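Side-chain contacts in histidinol-phosphate aminotransferase (Clostridium acetobutylicum, PDB 3FTB), which probably catalyses the pyridoxal phosphate-dependent transfer of an amino group in the histidine pathway, as a class I and II (fold type I) aminotransferase: residues A[323-328]-A[332-337]; A[281-286]-A[298-303]. One frame throughout, in Å; residues are numbered along the deposited sequence.

Contact 1: residues A[323-328]-A[332-337]; sequences IRRCCN and LDDSFV. With PO4 (phosphate ion), chain F.
Arg325 and Val337 face each other as an antiparallel non-hydrogen-bonded pair where the beta hairpin of strands 321-325 and 336-340 runs into its connecting loop. Beside this pair the Arg324 carbonyl O takes a CA-H...O contact from Val337 CA, and Cys326 N gives a weak hydrogen bond to Phe336 O at 3.3 Å. Water 1 shares the same Cys326 N-H, accepting at 3.1 Å; its approach to Phe336 O is too short to trust.

In the apolar packing farther from the loop, Ile323 CD1 presses on Val337 CG1 at 3.4 Å, tighter than usual for two carbons. Ile323 holds its CG1 branch between its own backbone N and carbonyl carbon (chi1 68°), which sends CD1 across to the valine. Toward the loop, Cys326 CB rests on Phe336 CB at 3.9 Å and on Leu332 CD1. Leu332 turns its other methyl, CD2, over the centre of one face of the Phe336 ring, 3.7 Å above the plane.

Among the polar groups, a type I turn runs from Asp333 to Phe336; within it Asp333 OD1 accepts from Ser335 N, above the carboxylate plane, making an Asx turn, while its syn lone pair takes Ser335 OG at 2.6 Å. The Arg324 side chain turns from segment 332-337: NH1 reaches an in-plane lone pair of Asn328 OD1, and NE binds O4 of a phosphate, probably from the crystallisation liquor and also bonded by Arg338, at 3.2 Å.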
ATOM      1  N   ILE A 323     -20.280 -13.068 -16.347  1.00 36.67           N
ATOM      2  CA  ILE A 323     -21.148 -12.010 -15.830  1.00 36.99           C
ATOM      3  C   ILE A 323     -21.089 -11.973 -14.307  1.00 33.82           C
ATOM      4  O   ILE A 323     -20.363 -12.745 -13.673  1.00 26.84           O
ATOM      5  CB  ILE A 323     -22.626 -12.177 -16.262  1.00 36.07           C
ATOM      6  CG1 ILE A 323     -23.257 -13.404 -15.586  1.00 35.55           C
ATOM      7  CG2 ILE A 323     -22.733 -12.249 -17.783  1.00 38.10           C
ATOM      8  CD1 ILE A 323     -24.744 -13.262 -15.287  1.00 32.23           C
ATOM      9  N   ARG A 324     -21.864 -11.074 -13.718  1.00 34.08           N
ATOM     10  CA  ARG A 324     -21.901 -10.970 -12.267  1.00 38.53           C
ATOM     11  C   ARG A 324     -23.258 -11.392 -11.737  1.00 36.55           C
ATOM     12  O   ARG A 324     -24.260 -10.697 -11.920  1.00 34.75           O
ATOM     13  CB  ARG A 324     -21.563  -9.554 -11.797  1.00 40.11           C
ATOM     14  CG  ARG A 324     -21.368  -9.429 -10.292  1.00 35.64           C
ATOM     15  CD  ARG A 324     -20.099 -10.140  -9.840  1.00 30.08           C
ATOM     16  NE  ARG A 324     -19.601  -9.603  -8.578  1.00 40.64           N
ATOM     17  CZ  ARG A 324     -20.216  -9.759  -7.411  1.00 40.38           C
ATOM     18  NH1 ARG A 324     -21.355 -10.433  -7.351  1.00 37.29           N
ATOM     19  NH2 ARG A 324     -19.698  -9.235  -6.306  1.00 39.89           N
ATOM     20  N   ARG A 325     -23.274 -12.550 -11.094  1.00 38.72           N
ATOM     21  CA  ARG A 325     -24.453 -13.015 -10.399  1.00 43.22           C
ATOM     22  C   ARG A 325     -24.602 -12.173  -9.150  1.00 38.24           C
ATOM     23  O   ARG A 325     -23.673 -12.038  -8.371  1.00 40.30           O
ATOM     24  CB  ARG A 325     -24.293 -14.484 -10.039  1.00 42.06           C
ATOM     25  CG  ARG A 325     -24.172 -15.372 -11.260  1.00 50.45           C
ATOM     26  CD  ARG A 325     -23.667 -16.730 -10.874  1.00 51.45           C
ATOM     27  NE  ARG A 325     -24.446 -17.283  -9.776  1.00 54.51           N
ATOM     28  CZ  ARG A 325     -24.135 -18.411  -9.152  1.00 64.79           C
ATOM     29  NH1 ARG A 325     -23.058 -19.091  -9.522  1.00 63.77           N
ATOM     30  NH2 ARG A 325     -24.894 -18.855  -8.160  1.00 71.04           N
ATOM     31  N   CYS A 326     -25.774 -11.592  -8.971  1.00 33.36           N
ATOM     32  CA  CYS A 326     -25.987 -10.669  -7.877  1.00 26.76           C
ATOM     33  C   CYS A 326     -26.525 -11.363  -6.637  1.00 39.90           C
ATOM     34  O   CYS A 326     -27.110 -10.718  -5.768  1.00 45.51           O
ATOM     35  CB  CYS A 326     -26.913  -9.539  -8.329  1.00 24.26           C
ATOM     36  SG  CYS A 326     -26.058  -8.467  -9.504  1.00 35.07           S
ATOM     37  N   CYS A 327     -26.307 -12.673  -6.560  1.00 50.49           N
ATOM     38  CA  CYS A 327     -26.787 -13.485  -5.443  1.00 43.91           C
ATOM     39  C   CYS A 327     -26.363 -12.925  -4.087  1.00 45.80           C
ATOM     40  O   CYS A 327     -27.193 -12.784  -3.182  1.00 50.31           O
ATOM     41  CB  CYS A 327     -26.296 -14.935  -5.575  1.00 31.22           C
ATOM     42  SG  CYS A 327     -27.070 -15.871  -6.902  1.00 86.06           S
ATOM     43  N   ASN A 328     -25.075 -12.608  -3.958  1.00 39.56           N
ATOM     44  CA  ASN A 328     -24.479 -12.215  -2.681  1.00 37.62           C
ATOM     45  C   ASN A 328     -24.579 -10.713  -2.332  1.00 43.19           C
ATOM     46  O   ASN A 328     -23.902 -10.235  -1.408  1.00 46.17           O
ATOM     47  CB  ASN A 328     -23.023 -12.680  -2.628  1.00 40.26           C
ATOM     48  CG  ASN A 328     -22.215 -12.174  -3.802  1.00 48.41           C
ATOM     49  OD1 ASN A 328     -22.767 -11.849  -4.853  1.00 48.07           O
ATOM     50  ND2 ASN A 328     -20.899 -12.096  -3.629  1.00 57.54           N
ATOM     51  N   LEU A 332     -30.808  -8.527  -3.268  1.00 28.79           N
ATOM     52  CA  LEU A 332     -30.915  -9.095  -4.606  1.00 37.29           C
ATOM     53  C   LEU A 332     -30.854 -10.637  -4.615  1.00 49.10           C
ATOM     54  O   LEU A 332     -30.132 -11.257  -3.825  1.00 53.69           O
ATOM     55  CB  LEU A 332     -29.832  -8.496  -5.506  1.00 33.28           C
ATOM     56  CG  LEU A 332     -29.833  -6.969  -5.618  1.00 38.55           C
ATOM     57  CD1 LEU A 332     -28.744  -6.521  -6.554  1.00 39.04           C
ATOM     58  CD2 LEU A 332     -31.180  -6.444  -6.098  1.00 43.21           C
ATOM     59  N   ASP A 333     -31.617 -11.249  -5.516  1.00 54.83           N
ATOM     60  CA  ASP A 333     -31.645 -12.708  -5.639  1.00 49.95           C
ATOM     61  C   ASP A 333     -31.016 -13.155  -6.960  1.00 43.94           C
ATOM     62  O   ASP A 333     -30.256 -12.398  -7.568  1.00 35.37           O
ATOM     63  CB  ASP A 333     -33.074 -13.252  -5.463  1.00 39.07           C
ATOM     64  CG  ASP A 333     -33.988 -12.919  -6.636  1.00 41.17           C
ATOM     65  OD1 ASP A 333     -33.599 -12.097  -7.488  1.00 41.20           O
ATOM     66  OD2 ASP A 333     -35.099 -13.494  -6.703  1.00 49.40           O
ATOM     67  N   ASP A 334     -31.329 -14.372  -7.403  1.00 48.51           N
ATOM     68  CA  ASP A 334     -30.663 -14.941  -8.579  1.00 46.24           C
ATOM     69  C   ASP A 334     -31.255 -14.480  -9.913  1.00 43.10           C
ATOM     70  O   ASP A 334     -30.754 -14.832 -10.985  1.00 47.10           O
ATOM     71  CB  ASP A 334     -30.643 -16.468  -8.511  1.00 43.46           C
ATOM     72  CG  ASP A 334     -29.414 -17.068  -9.181  1.00 44.90           C
ATOM     73  OD1 ASP A 334     -28.398 -16.354  -9.328  1.00 35.83           O
ATOM     74  OD2 ASP A 334     -29.464 -18.259  -9.555  1.00 50.89           O
ATOM     75  N   SER A 335     -32.312 -13.679  -9.844  1.00 39.73           N
ATOM     76  CA  SER A 335     -32.896 -13.116 -11.049  1.00 31.50           C
ATOM     77  C   SER A 335     -32.155 -11.851 -11.458  1.00 37.86           C
ATOM     78  O   SER A 335     -32.267 -11.415 -12.603  1.00 35.54           O
ATOM     79  CB  SER A 335     -34.373 -12.813 -10.843  1.00 29.00           C
ATOM     80  OG  SER A 335     -34.537 -11.759  -9.915  1.00 47.49           O
ATOM     81  N   PHE A 336     -31.404 -11.254 -10.529  1.00 37.52           N
ATOM     82  CA  PHE A 336     -30.587 -10.080 -10.860  1.00 32.77           C
ATOM     83  C   PHE A 336     -29.186 -10.511 -11.278  1.00 32.88           C
ATOM     84  O   PHE A 336     -28.607 -11.440 -10.702  1.00 34.35           O
ATOM     85  CB  PHE A 336     -30.506  -9.094  -9.694  1.00 20.56           C
ATOM     86  CG  PHE A 336     -31.847  -8.611  -9.216  1.00 34.76           C
ATOM     87  CD1 PHE A 336     -32.319  -7.363  -9.588  1.00 32.95           C
ATOM     88  CD2 PHE A 336     -32.632  -9.405  -8.391  1.00 30.69           C
ATOM     89  CE1 PHE A 336     -33.552  -6.915  -9.149  1.00 41.34           C
ATOM     90  CE2 PHE A 336     -33.866  -8.963  -7.950  1.00 38.09           C
ATOM     91  CZ  PHE A 336     -34.328  -7.718  -8.326  1.00 42.05           C
ATOM     92  N   VAL A 337     -28.671  -9.850 -12.308  1.00 25.74           N
ATOM     93  CA  VAL A 337     -27.320 -10.085 -12.792  1.00 24.37           C
ATOM     94  C   VAL A 337     -26.769  -8.719 -13.186  1.00 31.51           C
ATOM     95  O   VAL A 337     -27.543  -7.813 -13.521  1.00 37.73           O
ATOM     96  CB  VAL A 337     -27.315 -10.970 -14.034  1.00 19.10           C
ATOM     97  CG1 VAL A 337     -27.670 -12.415 -13.691  1.00 15.58           C
ATOM     98  CG2 VAL A 337     -28.280 -10.410 -15.068  1.00 33.65           C
TER
HETATM   99  P   PO4 F 363     -17.748  -5.903  -7.529  1.00 90.39           P
HETATM  100  O1  PO4 F 363     -16.338  -5.686  -7.021  1.00 92.90           O
HETATM  101  O2  PO4 F 363     -18.659  -6.237  -6.370  1.00 85.54           O
HETATM  102  O3  PO4 F 363     -18.228  -4.640  -8.203  1.00 88.77           O
HETATM  103  O4  PO4 F 363     -17.750  -7.038  -8.529  1.00 93.71           O
HETATM  104  O   HOH W   1     -27.611 -13.669 -10.315  1.00 25.53           O

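Contact 2: residues A[281-286]-A[298-303]; sequences EELNKI and NFVLCR
Helix 262-285 lays its last turn against one face of the small mixed sheet that contains strand 299-304, and Leu283 carries the whole contact with the segment 298-303. Its CD1 methyl lies 3.4 Å from Cys302 SG and 3.6 Å from Val300 CG1, so a single branch of the leucine touches residues two apart along the strand that point to the same face. Leu283 and Val300 meet tip to tip. The extended outer part of the leucine (chi2 -177°) carries CD1 to the strand, whereas Val300 presents CG1 from the position between its backbone N and carbonyl carbon (chi1 60°), with CG2 a little farther off at 4.1 Å. Cys302 brings only its sulfur.

The backbones stay well apart, with Leu283 CA 8.5 Å from Cys302 CA, and the contact is made by buried apolar groups alone. Phe339 and Val292, from the strands flanking 299-304, and Leu354 of helix 344-359 also touch Leu283, placing it in the layer between helices and sheet. Leu301 points away from the helix, to the other face. This is helix-on-sheet packing of the alpha/beta kind, as in the small C-terminal domain of fold type I aminotransferases.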
ATOM      1  N   GLU A 281     -30.527  -0.286 -24.993  1.00 50.54           N
ATOM      2  CA  GLU A 281     -31.632  -0.494 -25.936  1.00 40.95           C
ATOM      3  C   GLU A 281     -31.569  -1.905 -26.476  1.00 46.45           C
ATOM      4  O   GLU A 281     -32.593  -2.579 -26.604  1.00 43.17           O
ATOM      5  CB  GLU A 281     -31.611   0.535 -27.071  1.00 35.98           C
ATOM      6  CG  GLU A 281     -32.147   1.906 -26.648  1.00 45.47           C
ATOM      7  CD  GLU A 281     -31.721   3.027 -27.578  1.00 52.56           C
ATOM      8  OE1 GLU A 281     -30.694   2.853 -28.271  1.00 62.07           O
ATOM      9  OE2 GLU A 281     -32.404   4.080 -27.610  1.00 46.47           O
ATOM     10  N   GLU A 282     -30.357  -2.360 -26.774  1.00 40.75           N
ATOM     11  CA  GLU A 282     -30.149  -3.743 -27.172  1.00 40.74           C
ATOM     12  C   GLU A 282     -30.545  -4.742 -26.071  1.00 43.76           C
ATOM     13  O   GLU A 282     -31.153  -5.777 -26.364  1.00 48.59           O
ATOM     14  CB  GLU A 282     -28.698  -3.945 -27.597  1.00 44.93           C
ATOM     15  CG  GLU A 282     -28.287  -3.024 -28.719  1.00 43.88           C
ATOM     16  CD  GLU A 282     -29.248  -3.100 -29.878  1.00 54.67           C
ATOM     17  OE1 GLU A 282     -29.876  -2.067 -30.195  1.00 59.98           O
ATOM     18  OE2 GLU A 282     -29.392  -4.199 -30.456  1.00 55.01           O
ATOM     19  N   LEU A 283     -30.208  -4.441 -24.815  1.00 40.23           N
ATOM     20  CA  LEU A 283     -30.560  -5.327 -23.701  1.00 31.10           C
ATOM     21  C   LEU A 283     -32.070  -5.374 -23.541  1.00 29.11           C
ATOM     22  O   LEU A 283     -32.634  -6.392 -23.134  1.00 33.43           O
ATOM     23  CB  LEU A 283     -29.924  -4.876 -22.375  1.00 19.79           C
ATOM     24  CG  LEU A 283     -28.494  -5.278 -21.985  1.00 25.41           C
ATOM     25  CD1 LEU A 283     -28.211  -4.746 -20.600  1.00 23.55           C
ATOM     26  CD2 LEU A 283     -28.266  -6.791 -22.019  1.00 22.73           C
ATOM     27  N   ASN A 284     -32.726  -4.264 -23.863  1.00 34.47           N
ATOM     28  CA  ASN A 284     -34.168  -4.158 -23.646  1.00 36.58           C
ATOM     29  C   ASN A 284     -34.951  -5.048 -24.608  1.00 46.81           C
ATOM     30  O   ASN A 284     -36.097  -5.403 -24.345  1.00 50.31           O
ATOM     31  CB  ASN A 284     -34.635  -2.696 -23.732  1.00 31.59           C
ATOM     32  CG  ASN A 284     -34.628  -1.991 -22.379  1.00 32.49           C
ATOM     33  OD1 ASN A 284     -34.128  -0.877 -22.259  1.00 33.51           O
ATOM     34  ND2 ASN A 284     -35.194  -2.635 -21.359  1.00 30.35           N
ATOM     35  N   LYS A 285     -34.306  -5.414 -25.714  1.00 46.44           N
ATOM     36  CA  LYS A 285     -34.897  -6.276 -26.726  1.00 52.15           C
ATOM     37  C   LYS A 285     -34.799  -7.755 -26.346  1.00 59.28           C
ATOM     38  O   LYS A 285     -35.597  -8.577 -26.815  1.00 65.33           O
ATOM     39  CB  LYS A 285     -34.223  -6.039 -28.083  1.00 52.58           C
ATOM     40  CG  LYS A 285     -34.363  -4.616 -28.632  1.00 54.89           C
ATOM     41  CD  LYS A 285     -33.375  -4.366 -29.773  1.00 57.91           C
ATOM     42  CE  LYS A 285     -33.748  -3.143 -30.597  1.00 57.41           C
ATOM     43  NZ  LYS A 285     -33.855  -1.913 -29.761  1.00 57.38           N
ATOM     44  N   ILE A 286     -33.824  -8.092 -25.501  1.00 55.28           N
ATOM     45  CA  ILE A 286     -33.577  -9.492 -25.135  1.00 49.47           C
ATOM     46  C   ILE A 286     -34.710 -10.042 -24.272  1.00 43.78           C
ATOM     47  O   ILE A 286     -35.139  -9.393 -23.314  1.00 48.25           O
ATOM     48  CB  ILE A 286     -32.190  -9.667 -24.464  1.00 34.90           C
ATOM     49  CG1 ILE A 286     -31.142  -8.887 -25.259  1.00 31.75           C
ATOM     50  CG2 ILE A 286     -31.813 -11.143 -24.344  1.00 31.92           C
ATOM     51  CD1 ILE A 286     -29.794  -9.496 -25.247  1.00 36.75           C
ATOM     52  N   ASN A 298     -20.428   2.772 -15.932  1.00 39.53           N
ATOM     53  CA  ASN A 298     -20.132   1.761 -16.957  1.00 35.43           C
ATOM     54  C   ASN A 298     -20.599   0.330 -16.623  1.00 28.05           C
ATOM     55  O   ASN A 298     -19.894  -0.652 -16.897  1.00 29.35           O
ATOM     56  CB  ASN A 298     -18.641   1.784 -17.320  1.00 39.41           C
ATOM     57  CG  ASN A 298     -17.760   1.400 -16.151  1.00 35.77           C
ATOM     58  OD1 ASN A 298     -18.081   1.706 -15.006  1.00 27.64           O
ATOM     59  ND2 ASN A 298     -16.657   0.704 -16.428  1.00 32.69           N
ATOM     60  N   PHE A 299     -21.806   0.220 -16.065  1.00 30.59           N
ATOM     61  CA  PHE A 299     -22.430  -1.072 -15.808  1.00 26.15           C
ATOM     62  C   PHE A 299     -23.951  -0.933 -15.714  1.00 27.65           C
ATOM     63  O   PHE A 299     -24.470   0.161 -15.497  1.00 29.29           O
ATOM     64  CB  PHE A 299     -21.869  -1.703 -14.535  1.00 27.29           C
ATOM     65  CG  PHE A 299     -21.915  -0.790 -13.347  1.00 31.34           C
ATOM     66  CD1 PHE A 299     -23.068  -0.673 -12.589  1.00 40.51           C
ATOM     67  CD2 PHE A 299     -20.804  -0.038 -12.991  1.00 24.92           C
ATOM     68  CE1 PHE A 299     -23.118   0.178 -11.495  1.00 32.86           C
ATOM     69  CE2 PHE A 299     -20.848   0.808 -11.910  1.00 29.90           C
ATOM     70  CZ  PHE A 299     -22.005   0.915 -11.155  1.00 35.59           C
ATOM     71  N   VAL A 300     -24.648  -2.055 -15.870  1.00 33.97           N
ATOM     72  CA  VAL A 300     -26.109  -2.077 -15.928  1.00 38.66           C
ATOM     73  C   VAL A 300     -26.682  -3.279 -15.150  1.00 42.49           C
ATOM     74  O   VAL A 300     -26.207  -4.407 -15.313  1.00 41.05           O
ATOM     75  CB  VAL A 300     -26.574  -2.135 -17.406  1.00 32.52           C
ATOM     76  CG1 VAL A 300     -26.029  -3.395 -18.089  1.00 26.82           C
ATOM     77  CG2 VAL A 300     -28.087  -2.059 -17.509  1.00 29.75           C
ATOM     78  N   LEU A 301     -27.688  -3.040 -14.302  1.00 38.85           N
ATOM     79  CA  LEU A 301     -28.343  -4.124 -13.543  1.00 34.94           C
ATOM     80  C   LEU A 301     -29.637  -4.625 -14.205  1.00 36.74           C
ATOM     81  O   LEU A 301     -30.618  -3.881 -14.340  1.00 29.91           O
ATOM     82  CB  LEU A 301     -28.659  -3.685 -12.103  1.00 35.31           C
ATOM     83  CG  LEU A 301     -29.398  -4.698 -11.219  1.00 32.35           C
ATOM     84  CD1 LEU A 301     -28.424  -5.729 -10.671  1.00 23.80           C
ATOM     85  CD2 LEU A 301     -30.154  -4.009 -10.085  1.00 31.72           C
ATOM     86  N   CYS A 302     -29.642  -5.899 -14.583  1.00 45.19           N
ATOM     87  CA  CYS A 302     -30.786  -6.493 -15.262  1.00 44.56           C
ATOM     88  C   CYS A 302     -31.558  -7.487 -14.379  1.00 34.39           C
ATOM     89  O   CYS A 302     -30.972  -8.304 -13.670  1.00 37.18           O
ATOM     90  CB  CYS A 302     -30.336  -7.138 -16.584  1.00 33.10           C
ATOM     91  SG  CYS A 302     -29.508  -5.979 -17.722  1.00 32.19           S
ATOM     92  N   ARG A 303     -32.878  -7.369 -14.401  1.00 24.15           N
ATOM     93  CA  ARG A 303     -33.772  -8.367 -13.811  1.00 24.94           C
ATOM     94  C   ARG A 303     -34.121  -9.382 -14.896  1.00 37.44           C
ATOM     95  O   ARG A 303     -34.379  -9.007 -16.035  1.00 44.67           O
ATOM     96  CB  ARG A 303     -35.040  -7.689 -13.311  1.00 25.77           C
ATOM     97  CG  ARG A 303     -35.966  -8.584 -12.537  1.00 32.73           C
ATOM     98  CD  ARG A 303     -35.537  -8.702 -11.097  1.00 33.84           C
ATOM     99  NE  ARG A 303     -36.363  -9.664 -10.372  1.00 54.34           N
ATOM    100  CZ  ARG A 303     -37.425  -9.344  -9.639  1.00 61.70           C
ATOM    101  NH1 ARG A 303     -38.111 -10.293  -9.015  1.00 65.07           N
ATOM    102  NH2 ARG A 303     -37.796  -8.077  -9.520  1.00 61.19           N
TER

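In the fold
Going from the N terminus, contact 2 comes first: the chain leaves helix 262-285, forms strand 289-293 and returns as strand 299-304, closing a loop of 11 residues between 281-286 and 298-303. Helix 309-317 follows, and then contact 1 closes the hairpin, with three residues between its segments 323-328 and 332-337. The two loops stand in series, neither enclosing the other. The centres of the two contacts are about 14 Å apart, yet they meet because strands 299-304 and 336-340 are neighbours in one sheet: Cys302 and Val337 share a backbone hydrogen bond, and Arg303 NE probably bonds to Ser335 OG. Together they tie helix 262-285, strand 299-304 and the hairpin into one alpha/beta unit.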